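Local coordinates for protein gamma-glutamyltranspeptidase (Ggt) (PDB 5BPK) that probably cleaves the gamma-glutamyl bond of compounds such as glutathione, handing the gamma-glutamyl group to water or an acceptor amine, as an Ntn-hydrolase, at residues 168-171 with 175-178; 197-200 with 204-207; 262-267 with 330-335; 286-291 with 324-329; 302-305 with 309-312. All coordinates share one frame; numbering follows the deposited sequence. Where two conformers were deposited one is given.

Interaction 1: 168-171 with 175-178; sequences NGYA and RQAE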
# COMPACT_ATOMS: atom_id res chain seq x y z
N ASN A 168 -17.34 -8.90 -20.00
CA ASN A 168 -17.40 -10.31 -20.39
C ASN A 168 -17.19 -11.24 -19.21
O ASN A 168 -17.58 -12.41 -19.26
CB ASN A 168 -16.36 -10.61 -21.48
CG ASN A 168 -16.51 -9.72 -22.71
OD1 ASN A 168 -17.59 -9.25 -23.03
ND2 ASN A 168 -15.40 -9.51 -23.42
N GLY A 169 -16.55 -10.72 -18.17
CA GLY A 169 -16.32 -11.48 -16.96
C GLY A 169 -15.04 -12.29 -16.92
O GLY A 169 -14.29 -12.39 -17.90
N TYR A 170 -14.79 -12.83 -15.73
CA TYR A 170 -13.67 -13.73 -15.48
C TYR A 170 -14.08 -14.72 -14.40
O TYR A 170 -15.02 -14.47 -13.63
CB TYR A 170 -12.41 -12.95 -15.05
CG TYR A 170 -12.58 -12.16 -13.78
CD1 TYR A 170 -13.08 -10.86 -13.80
CD2 TYR A 170 -12.25 -12.72 -12.55
CE1 TYR A 170 -13.25 -10.13 -12.61
CE2 TYR A 170 -12.41 -12.01 -11.36
CZ TYR A 170 -12.91 -10.71 -11.40
OH TYR A 170 -13.08 -10.00 -10.23
N ALA A 171 -13.39 -15.85 -14.36
CA ALA A 171 -13.71 -16.92 -13.43
C ALA A 171 -13.19 -16.60 -12.03
O ALA A 171 -12.04 -16.21 -11.86
CB ALA A 171 -13.14 -18.25 -13.91
N ARG A 175 -9.13 -18.47 -4.11
CA ARG A 175 -8.84 -17.46 -3.10
C ARG A 175 -9.94 -16.39 -3.08
O ARG A 175 -10.34 -15.95 -2.01
CB ARG A 175 -7.46 -16.82 -3.31
CG ARG A 175 -7.08 -15.76 -2.26
CD ARG A 175 -7.17 -16.28 -0.83
NE ARG A 175 -6.86 -15.24 0.15
CZ ARG A 175 -7.31 -15.21 1.41
NH1 ARG A 175 -8.11 -16.16 1.88
NH2 ARG A 175 -6.96 -14.20 2.20
N GLN A 176 -10.42 -16.00 -4.26
CA GLN A 176 -11.51 -15.02 -4.34
C GLN A 176 -12.81 -15.56 -3.76
O GLN A 176 -13.52 -14.83 -3.08
CB GLN A 176 -11.72 -14.56 -5.78
CG GLN A 176 -10.59 -13.67 -6.29
CD GLN A 176 -10.68 -13.36 -7.77
OE1 GLN A 176 -11.26 -14.12 -8.55
NE2 GLN A 176 -10.10 -12.24 -8.18
N ALA A 177 -13.13 -16.83 -4.02
CA ALA A 177 -14.27 -17.47 -3.37
C ALA A 177 -14.14 -17.33 -1.85
O ALA A 177 -15.11 -17.03 -1.17
CB ALA A 177 -14.39 -18.94 -3.75
N GLU A 178 -12.92 -17.55 -1.33
CA GLU A 178 -12.67 -17.50 0.11
C GLU A 178 -12.85 -16.08 0.68
O GLU A 178 -13.54 -15.89 1.68
CB GLU A 178 -11.26 -18.02 0.45
CG GLU A 178 -11.11 -19.54 0.27
CD GLU A 178 -9.68 -20.03 0.34
OE1 GLU A 178 -8.76 -19.23 0.62
OE2 GLU A 178 -9.47 -21.25 0.10
O HOH W 1 -9.52 -14.46 -10.60
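The ring of Y170 and the amide of Q176 meet where a short strand gives way to a helix: 170-171 pairs antiparallel with 210-211, and a tight connection then leads into helix 174-187. Van der Waals contact comes first. Y170 carries CG between its backbone N and carbonyl carbon (chi1 61°), which swings the ring out so that its CE2 corner, not a face, is presented to the helix. Q176, extended beyond CG (chi2 172°), reaches back, and its OE1 stands at the ring edge, close to the ring plane, 3.7 Å from Y170 CE2. Amide and ring are turned 51° apart, so nothing stacks; Q176 NE2 is 3.9 Å from the same Y170 CE2.

Polar interactions make up the rest, and a water carries them across. It donates to Q176 OE1 at 2.7 Å and, weakly, to A171 O at 3.3 Å, joining the strand carbonyl to the glutamine without a direct bond. The polar ends also have partners outside the two segments: Y170 OH is hydrogen-bonded to V74 O, and Q176 NE2 makes a weak bond to the neighbouring V75 O, so both side chains lean on the end of helix 61-75.

Charge pairing is confined to the helix itself. R175 and E178 lie one turn apart there and form a salt bridge whose hydrogen bond is weak, with E178 OE1 near the plane of the guanidinium at its edge and 3.4 Å from R175 NH1.

Interaction 2: 197-200 with 204-207; sequences FFKK and DYQE. With EDO (1,2-ethanediol), chain G.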
# COMPACT_ATOMS: atom_id res chain seq x y z
N PHE A 197 -22.31 -8.50 -5.63
CA PHE A 197 -21.44 -9.55 -5.08
C PHE A 197 -22.16 -10.85 -4.74
O PHE A 197 -21.61 -11.70 -4.05
CB PHE A 197 -20.64 -8.98 -3.91
CG PHE A 197 -19.66 -7.94 -4.35
CD1 PHE A 197 -18.47 -8.32 -4.96
CD2 PHE A 197 -19.97 -6.59 -4.26
CE1 PHE A 197 -17.57 -7.37 -5.41
CE2 PHE A 197 -19.08 -5.63 -4.73
CZ PHE A 197 -17.89 -6.02 -5.31
N PHE A 198 -23.38 -10.99 -5.25
CA PHE A 198 -24.14 -12.22 -5.20
C PHE A 198 -24.72 -12.50 -6.58
O PHE A 198 -24.94 -11.58 -7.38
CB PHE A 198 -25.26 -12.12 -4.16
CG PHE A 198 -24.75 -11.96 -2.76
CD1 PHE A 198 -24.47 -13.06 -1.97
CD2 PHE A 198 -24.49 -10.69 -2.24
CE1 PHE A 198 -23.97 -12.91 -0.67
CE2 PHE A 198 -23.99 -10.54 -0.94
CZ PHE A 198 -23.74 -11.65 -0.16
N LYS A 199 -24.95 -13.79 -6.85
CA LYS A 199 -25.64 -14.24 -8.06
C LYS A 199 -27.15 -14.14 -7.86
O LYS A 199 -27.62 -13.91 -6.74
CB LYS A 199 -25.29 -15.69 -8.37
CG LYS A 199 -23.84 -15.95 -8.67
CD LYS A 199 -23.56 -17.41 -9.07
CE LYS A 199 -23.98 -18.41 -8.01
NZ LYS A 199 -23.39 -19.76 -8.22
N LYS A 200 -27.91 -14.35 -8.94
CA LYS A 200 -29.37 -14.38 -8.90
C LYS A 200 -29.88 -15.22 -7.72
O LYS A 200 -29.38 -16.31 -7.47
CB LYS A 200 -29.92 -14.94 -10.22
CG LYS A 200 -31.43 -15.06 -10.31
CD LYS A 200 -31.87 -15.49 -11.72
N ASP A 204 -24.33 -17.15 -3.15
CA ASP A 204 -22.89 -16.88 -3.08
C ASP A 204 -22.19 -17.22 -4.39
O ASP A 204 -22.47 -18.26 -4.98
CB ASP A 204 -22.22 -17.71 -1.97
CG ASP A 204 -22.72 -17.37 -0.58
OD1 ASP A 204 -23.29 -16.27 -0.39
OD2 ASP A 204 -22.52 -18.20 0.34
N TYR A 205 -21.26 -16.36 -4.81
CA TYR A 205 -20.32 -16.70 -5.89
C TYR A 205 -19.36 -17.77 -5.39
O TYR A 205 -18.89 -17.71 -4.25
CB TYR A 205 -19.55 -15.47 -6.37
CG TYR A 205 -20.30 -14.65 -7.39
CD1 TYR A 205 -20.41 -15.09 -8.71
CD2 TYR A 205 -20.92 -13.45 -7.04
CE1 TYR A 205 -21.11 -14.36 -9.64
CE2 TYR A 205 -21.62 -12.72 -7.98
CZ TYR A 205 -21.72 -13.17 -9.27
OH TYR A 205 -22.42 -12.44 -10.20
N GLN A 206 -19.11 -18.76 -6.26
CA GLN A 206 -18.27 -19.90 -5.95
C GLN A 206 -17.10 -19.97 -6.91
O GLN A 206 -17.11 -19.35 -7.98
CB GLN A 206 -19.09 -21.20 -6.07
CG GLN A 206 -20.34 -21.23 -5.20
CD GLN A 206 -20.03 -21.26 -3.71
OE1 GLN A 206 -18.89 -21.47 -3.30
NE2 GLN A 206 -21.06 -21.05 -2.89
N GLU A 207 -16.09 -20.74 -6.52
CA GLU A 207 -14.91 -20.94 -7.36
C GLU A 207 -15.32 -21.44 -8.75
O GLU A 207 -16.06 -22.42 -8.87
CB GLU A 207 -13.95 -21.94 -6.71
CG GLU A 207 -12.66 -22.16 -7.50
CD GLU A 207 -11.72 -23.18 -6.87
OE1 GLU A 207 -11.92 -23.58 -5.69
OE2 GLU A 207 -10.77 -23.60 -7.56
C1 EDO G . -20.50 -13.55 -0.96
O1 EDO G . -21.01 -14.73 -0.30
C2 EDO G . -20.00 -13.95 -2.33
O2 EDO G . -21.08 -14.16 -3.23
O HOH W 2 -23.71 -10.16 -9.58
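K199 and Y205 are brought together by their torsions: K199 has CG beside its backbone N (chi1 -62°), laying the start of the chain over the tyrosine, and a bend further out (chi3 -59°) turns the end back along the partner backbone. The setting is a small, loosely bonded antiparallel hairpin, strands 198-199 and 203-204, next to helix 174-187. Over one face of the phenol, K199 CG makes a CH-pi contact 3.5 Å from the centroid of the Y205 ring. Beyond the bend, K199 CE comes within 3.4 Å of D204 O, while the ammonium group goes on to a salt bridge with D209.

The F197 carbonyl lies at the rim of the same ring, and the F198 carbonyl carbon packs close to Y205 CE2. F198 and D204 run side by side in the same direction; D204 OD1 stands at the edge of the phenylalanine ring, 3.4 Å from F198 CE1. That oxygen is also paired with R184 of helix 174-187, which ties the hairpin to the helix.

A 1,2-ethanediol, probably from the crystallisation liquor, bridges the segments. Its O2 takes a fairly straight bond from Y205 N (2.7 Å, 164°) and donates to F197 O at 2.6 Å, and its O1 donates to D204 OD1 at 2.8 Å. A water donates to F198 O at 2.9 Å and is hydrogen-bonded to Y205 OH at 2.7 Å.

Interaction 3: 262-267 with 330-335; sequences KWRKPV and MGDADF. With EDO (1,2-ethanediol), chain M.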
# COMPACT_ATOMS: atom_id res chain seq x y z
N LYS A 262 -1.77 15.36 -5.67
CA LYS A 262 -0.62 16.22 -5.43
C LYS A 262 0.66 15.53 -5.85
O LYS A 262 0.93 14.40 -5.44
CB LYS A 262 -0.55 16.62 -3.97
CG LYS A 262 -1.71 17.57 -3.60
CD LYS A 262 -1.52 18.24 -2.26
CE LYS A 262 -0.28 19.10 -2.20
NZ LYS A 262 -0.36 20.09 -1.08
N TRP A 263 1.43 16.20 -6.70
CA TRP A 263 2.79 15.78 -6.98
C TRP A 263 3.69 16.29 -5.88
O TRP A 263 3.82 17.50 -5.68
CB TRP A 263 3.26 16.31 -8.32
CG TRP A 263 2.51 15.75 -9.47
CD1 TRP A 263 1.50 16.35 -10.16
CD2 TRP A 263 2.72 14.48 -10.08
NE1 TRP A 263 1.05 15.52 -11.15
CE2 TRP A 263 1.79 14.37 -11.14
CE3 TRP A 263 3.60 13.42 -9.85
CZ2 TRP A 263 1.72 13.24 -11.97
CZ3 TRP A 263 3.54 12.31 -10.67
CH2 TRP A 263 2.60 12.22 -11.71
N ARG A 264 4.30 15.36 -5.15
CA ARG A 264 5.10 15.69 -3.99
C ARG A 264 6.53 15.22 -4.20
O ARG A 264 6.79 14.30 -4.98
CB ARG A 264 4.52 15.03 -2.74
CG ARG A 264 3.05 15.37 -2.48
CD ARG A 264 2.68 14.94 -1.09
NE ARG A 264 1.28 15.12 -0.70
CZ ARG A 264 0.81 16.14 0.02
NH1 ARG A 264 1.60 17.14 0.38
NH2 ARG A 264 -0.47 16.16 0.38
N LYS A 265 7.44 15.82 -3.45
CA LYS A 265 8.79 15.30 -3.37
C LYS A 265 8.75 13.99 -2.59
O LYS A 265 8.08 13.91 -1.55
CB LYS A 265 9.70 16.29 -2.67
CG LYS A 265 9.96 17.56 -3.47
CD LYS A 265 11.00 18.40 -2.77
CE LYS A 265 11.22 19.73 -3.45
NZ LYS A 265 12.24 20.54 -2.72
N PRO A 266 9.42 12.96 -3.10
CA PRO A 266 9.55 11.75 -2.31
C PRO A 266 10.45 12.00 -1.11
O PRO A 266 11.21 12.97 -1.09
CB PRO A 266 10.21 10.75 -3.26
CG PRO A 266 10.89 11.56 -4.27
CD PRO A 266 10.22 12.90 -4.34
N VAL A 267 10.35 11.13 -0.12
CA VAL A 267 11.35 11.09 0.93
C VAL A 267 12.52 10.25 0.41
O VAL A 267 12.33 9.18 -0.19
CB VAL A 267 10.78 10.60 2.27
CG1 VAL A 267 10.22 9.19 2.18
CG2 VAL A 267 11.85 10.69 3.36
N MET A 330 3.36 11.85 12.95
CA MET A 330 2.97 11.65 11.56
C MET A 330 1.49 11.93 11.26
O MET A 330 0.58 11.51 11.99
CB MET A 330 3.38 10.24 11.10
CG MET A 330 4.86 9.95 11.34
SD MET A 330 6.06 11.00 10.48
CE MET A 330 5.69 10.66 8.77
N GLY A 331 1.28 12.65 10.17
CA GLY A 331 -0.05 12.99 9.64
C GLY A 331 0.12 13.68 8.30
O GLY A 331 1.23 13.76 7.77
N ASP A 332 -0.97 14.18 7.75
CA ASP A 332 -0.95 14.95 6.50
C ASP A 332 -0.23 16.28 6.74
O ASP A 332 -0.75 17.15 7.46
CB ASP A 332 -2.39 15.17 6.03
CG ASP A 332 -2.50 15.88 4.70
OD1 ASP A 332 -1.48 16.37 4.14
OD2 ASP A 332 -3.65 15.96 4.20
N ALA A 333 0.93 16.46 6.12
CA ALA A 333 1.75 17.66 6.31
C ALA A 333 1.11 18.94 5.78
O ALA A 333 1.58 20.04 6.07
CB ALA A 333 3.13 17.45 5.69
N ASP A 334 0.04 18.80 4.99
CA ASP A 334 -0.71 19.98 4.56
C ASP A 334 -1.53 20.58 5.71
O ASP A 334 -2.04 21.69 5.56
CB ASP A 334 -1.65 19.63 3.40
CG ASP A 334 -0.91 19.15 2.15
OD1 ASP A 334 0.35 19.21 2.08
OD2 ASP A 334 -1.61 18.69 1.23
N PHE A 335 -1.67 19.83 6.81
CA PHE A 335 -2.45 20.25 7.98
C PHE A 335 -1.67 20.34 9.27
O PHE A 335 -2.04 21.11 10.15
CB PHE A 335 -3.63 19.29 8.20
CG PHE A 335 -4.72 19.44 7.17
CD1 PHE A 335 -4.53 18.95 5.90
CD2 PHE A 335 -5.89 20.12 7.46
CE1 PHE A 335 -5.50 19.10 4.93
CE2 PHE A 335 -6.88 20.27 6.48
CZ PHE A 335 -6.67 19.76 5.22
C1 EDO M . -2.06 16.24 -13.23
O1 EDO M . -1.65 16.80 -11.98
C2 EDO M . -0.85 15.63 -13.94
O2 EDO M . -1.16 15.37 -15.31
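D334 is gripped by R264 and K262, the three residues that carry most of this contact. R264 arrives end-on, its chain extended from CG to NE, and puts one nitrogen on each carboxylate oxygen. R264 NH1 meets D334 OD1 at 3.0 Å in a nearly straight bond (172°) lying in the guanidinium plane. R264 NH2, more tilted, reaches D334 OD2 at 2.9 Å from above the carboxylate plane. K262 bends at chi3 (61°) and brings its ammonium to the opposite face of that plane, with K262 NZ 3.0 Å from D334 OD2, so this one oxygen takes two charged donors.

The arginine and lysine belong to strand 262-271, an inner strand of the antiparallel sheet of this Ntn-hydrolase domain, whereas D334 sits in the loop after helix 309-329. D332 shapes that loop through an Asx turn, its OD1 accepting from D334 N at 3.0 Å. The same D332 OD1 adds a long charge-only attraction to R264 NH2 at 3.9 Å, well out of the guanidinium plane. A further acid, D101 on strand 97-102, pairs with R264 NE, and D332 OD2 accepts from the backbone N of R69 of the neighbouring subunit.

Interaction 4: 286-291 with 324-329; sequences GTHLIQ and ADRSVY. With EDO (1,2-ethanediol), chain Q.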
# COMPACT_ATOMS: atom_id res chain seq x y z
N GLY A 286 7.60 5.81 3.87
CA GLY A 286 8.94 6.15 3.40
C GLY A 286 9.83 6.68 4.52
O GLY A 286 11.02 6.34 4.62
N THR A 287 9.25 7.51 5.38
CA THR A 287 10.01 8.12 6.46
C THR A 287 10.53 7.06 7.41
O THR A 287 11.72 7.03 7.72
CB THR A 287 9.16 9.16 7.21
OG1 THR A 287 8.85 10.25 6.33
CG2 THR A 287 9.87 9.69 8.47
N HIS A 288 9.64 6.19 7.89
CA HIS A 288 10.07 5.16 8.83
C HIS A 288 10.93 4.07 8.19
O HIS A 288 11.81 3.51 8.86
CB HIS A 288 8.89 4.58 9.60
CG HIS A 288 8.14 5.61 10.39
ND1 HIS A 288 8.77 6.47 11.26
CD2 HIS A 288 6.83 5.94 10.41
CE1 HIS A 288 7.87 7.29 11.79
NE2 HIS A 288 6.69 6.98 11.28
N LEU A 289 10.70 3.77 6.91
CA LEU A 289 11.55 2.84 6.16
C LEU A 289 12.98 3.34 6.20
O LEU A 289 13.90 2.61 6.55
CB LEU A 289 11.07 2.76 4.71
CG LEU A 289 12.00 2.08 3.71
CD1 LEU A 289 12.30 0.66 4.16
CD2 LEU A 289 11.39 2.15 2.31
N ILE A 290 13.16 4.62 5.89
CA ILE A 290 14.50 5.22 5.83
C ILE A 290 15.11 5.34 7.23
O ILE A 290 16.30 5.07 7.42
CB ILE A 290 14.45 6.59 5.10
CG1 ILE A 290 14.22 6.35 3.60
CG2 ILE A 290 15.71 7.43 5.34
CD1 ILE A 290 13.76 7.55 2.84
N GLN A 291 14.29 5.73 8.20
CA GLN A 291 14.69 5.78 9.61
C GLN A 291 15.25 4.43 10.09
O GLN A 291 16.32 4.38 10.70
CB GLN A 291 13.49 6.20 10.47
CG GLN A 291 13.76 6.28 11.98
CD GLN A 291 12.52 6.68 12.77
OE1 GLN A 291 11.42 6.80 12.23
NE2 GLN A 291 12.70 6.87 14.07
N ALA A 324 6.80 4.11 17.61
CA ALA A 324 6.46 5.07 18.66
C ALA A 324 6.44 6.48 18.07
O ALA A 324 5.52 7.26 18.33
CB ALA A 324 7.43 4.96 19.82
N ASP A 325 7.46 6.79 17.27
CA ASP A 325 7.56 8.11 16.65
C ASP A 325 6.36 8.35 15.75
O ASP A 325 5.78 9.43 15.75
CB ASP A 325 8.86 8.22 15.83
CG ASP A 325 10.11 8.23 16.69
OD1 ASP A 325 9.99 8.31 17.95
OD2 ASP A 325 11.21 8.17 16.10
N ARG A 326 5.96 7.33 15.00
CA ARG A 326 4.80 7.42 14.11
C ARG A 326 3.54 7.90 14.83
O ARG A 326 2.80 8.73 14.30
CB ARG A 326 4.52 6.04 13.49
CG ARG A 326 3.45 6.03 12.40
CD ARG A 326 3.06 4.59 12.07
NE ARG A 326 2.23 4.52 10.86
CZ ARG A 326 0.91 4.75 10.80
NH1 ARG A 326 0.20 5.05 11.88
NH2 ARG A 326 0.28 4.68 9.63
N SER A 327 3.33 7.39 16.03
CA SER A 327 2.10 7.64 16.80
C SER A 327 1.89 9.10 17.21
O SER A 327 0.76 9.50 17.51
CB SER A 327 2.08 6.75 18.05
OG SER A 327 2.95 7.24 19.04
N VAL A 328 2.97 9.88 17.24
CA VAL A 328 2.94 11.28 17.65
C VAL A 328 3.17 12.23 16.49
O VAL A 328 2.44 13.21 16.32
CB VAL A 328 4.02 11.55 18.72
CG1 VAL A 328 4.06 13.03 19.06
CG2 VAL A 328 3.77 10.70 19.96
N TYR A 329 4.18 11.95 15.67
CA TYR A 329 4.69 12.93 14.69
C TYR A 329 4.06 12.92 13.31
O TYR A 329 4.23 13.89 12.57
CB TYR A 329 6.20 12.79 14.55
CG TYR A 329 6.96 13.01 15.84
CD1 TYR A 329 6.94 14.25 16.49
CD2 TYR A 329 7.73 12.00 16.38
CE1 TYR A 329 7.66 14.44 17.67
CE2 TYR A 329 8.44 12.18 17.55
CZ TYR A 329 8.40 13.40 18.19
OH TYR A 329 9.12 13.55 19.36
C1 EDO Q . -3.65 4.96 13.21
O1 EDO Q . -2.85 5.80 12.36
C2 EDO Q . -5.02 5.56 13.48
O2 EDO Q . -5.40 5.37 14.86
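H288 lies across R326 where helices 285-296 and 309-329 pack as an antiparallel pair, their short segments 147° apart in direction and 11.1 Å apart between axes. From CB the imidazole is carried toward the second helix with CG beside the backbone N (chi1 -59°). H288 CD2 then rests 3.9 Å from R326 CB, and H288 CE1 lies 3.7 Å from R326 N on the backbone side. On the flank toward the next turn of its own helix, H288 ND1 donates in the ring plane to Q291 OE1 (2.8 Å, 164°), almost along the C=O axis of that amide, which fixes the rotation of the imidazole.

The other end of the Q291 amide continues the chain of bonds across the interface. Q291 NE2 gives a somewhat bent bond to D325 OD2 at 2.8 Å, meeting the carboxylate on its anti side, with the amide and carboxylate planes nearly parallel and the nitrogen somewhat out of the carboxylate plane. D325 OD2 has a second partner in Y348 OH, and D325 OD1 is held by Q321 and G370. The R326 chain leads away from the histidine toward the pocket of the bound acivicin-related ligand, probably the active site, its side chain about 5 Å from that ligand at nearest atoms.

At the tip, H288 NE2 is buried with no polar partner in the model; it abuts the aliphatic root of the arginine, 3.2 Å from R326 CB.

Interaction 5: 302-305 with 309-312; sequences SALG and SKNI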
# COMPACT_ATOMS: atom_id res chain seq x y z
N SER A 302 25.78 -7.91 7.20
CA SER A 302 26.24 -8.98 6.31
C SER A 302 27.13 -10.01 7.02
O SER A 302 27.17 -11.17 6.63
CB SER A 302 26.99 -8.41 5.10
OG SER A 302 28.29 -7.98 5.46
N ALA A 303 27.84 -9.57 8.06
CA ALA A 303 28.79 -10.43 8.77
C ALA A 303 28.13 -11.67 9.35
O ALA A 303 28.70 -12.76 9.28
CB ALA A 303 29.49 -9.64 9.88
N LEU A 304 26.95 -11.51 9.95
CA LEU A 304 26.25 -12.63 10.56
C LEU A 304 25.18 -13.23 9.66
O LEU A 304 24.80 -14.37 9.84
CB LEU A 304 25.63 -12.24 11.90
CG LEU A 304 26.64 -11.94 13.01
CD1 LEU A 304 25.93 -11.40 14.22
CD2 LEU A 304 27.44 -13.17 13.36
N GLY A 305 24.71 -12.45 8.68
CA GLY A 305 23.81 -12.95 7.66
C GLY A 305 22.34 -13.00 8.03
O GLY A 305 21.94 -12.65 9.14
N SER A 309 20.01 -13.77 15.18
CA SER A 309 19.29 -13.06 16.26
C SER A 309 19.87 -11.66 16.54
O SER A 309 19.12 -10.73 16.81
CB SER A 309 19.23 -13.89 17.55
OG SER A 309 20.51 -14.01 18.14
N LYS A 310 21.19 -11.49 16.45
CA LYS A 310 21.78 -10.16 16.65
C LYS A 310 21.22 -9.16 15.64
O LYS A 310 20.96 -8.00 15.98
CB LYS A 310 23.31 -10.21 16.62
CG LYS A 310 23.98 -8.86 16.46
CD LYS A 310 25.48 -8.89 16.76
CE LYS A 310 26.11 -7.53 16.49
NZ LYS A 310 26.01 -7.11 15.06
N ASN A 311 21.06 -9.60 14.39
CA ASN A 311 20.60 -8.72 13.33
C ASN A 311 19.12 -8.39 13.46
O ASN A 311 18.71 -7.24 13.29
CB ASN A 311 20.91 -9.32 11.96
CG ASN A 311 22.40 -9.34 11.64
OD1 ASN A 311 23.22 -8.73 12.33
ND2 ASN A 311 22.75 -10.05 10.59
N ILE A 312 18.32 -9.41 13.80
CA ILE A 312 16.88 -9.25 14.03
C ILE A 312 16.64 -8.27 15.19
O ILE A 312 15.76 -7.40 15.12
CB ILE A 312 16.21 -10.61 14.31
CG1 ILE A 312 16.27 -11.51 13.07
CG2 ILE A 312 14.75 -10.45 14.79
CD1 ILE A 312 15.90 -12.95 13.32
O HOH W 3 26.00 -8.99 11.86
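K310 and N311, in the first turn of helix 309-329, pack against L304 and G305 where the loop runs into the helix N-terminus, near the periphery of the chain. S309 opens the helix with its side chain turned from the loop and packs instead on L148 of the neighbouring subunit. K310 comes next and uses only the aliphatic part of its chain: with CG anti to its backbone N (chi1 165°), its methylenes cross the leucine at about a right angle. L304 CD1 sits against them, 3.6 Å from K310 CD and 3.7 Å from K310 CB, in a purely apolar contact.

N311 does the polar work, and both ends of its amide are used. Its CG lies beside the backbone N (chi1 -69°), directing the group back to the loop. N311 ND2 bonds to L301 O just before the segment and adds a weak, bent bond to G305 O (3.1 Å, 134°). The same nitrogen lies 3.8 Å from L304 CB. One amide thus reaches both L301 and G305, a glycine at positive phi. The ring of Y111 of the neighbouring subunit packs on this asparagine as well. On the oxygen side of the asparagine, a water donates to N311 OD1 at 2.8 Å and accepts weakly from L304 N at 3.3 Å.

In the fold
The five contacts form two touching pairs and one peripheral contact. Interactions 1 and 2 follow each other along the chain, their centres about 9 Å apart, and touch where A177 of helix 174-187 meets E207. Interactions 3 and 4, about 13 Å apart between centres, lie across the chain's centre from that pair and interlock through V267 and M330, which pack on helix 285-296. In sequence, 302-305/309-312 falls within the span of 286-291/324-329, itself within that of 262-267/330-335. Interaction 5 shares helix 309-329 with interaction 4, at its other end, about 23 Å away between centres. Interactions 3 and 4 flank the ligand, with the side chains of D332 and R326 about 12 and 5 Å from it.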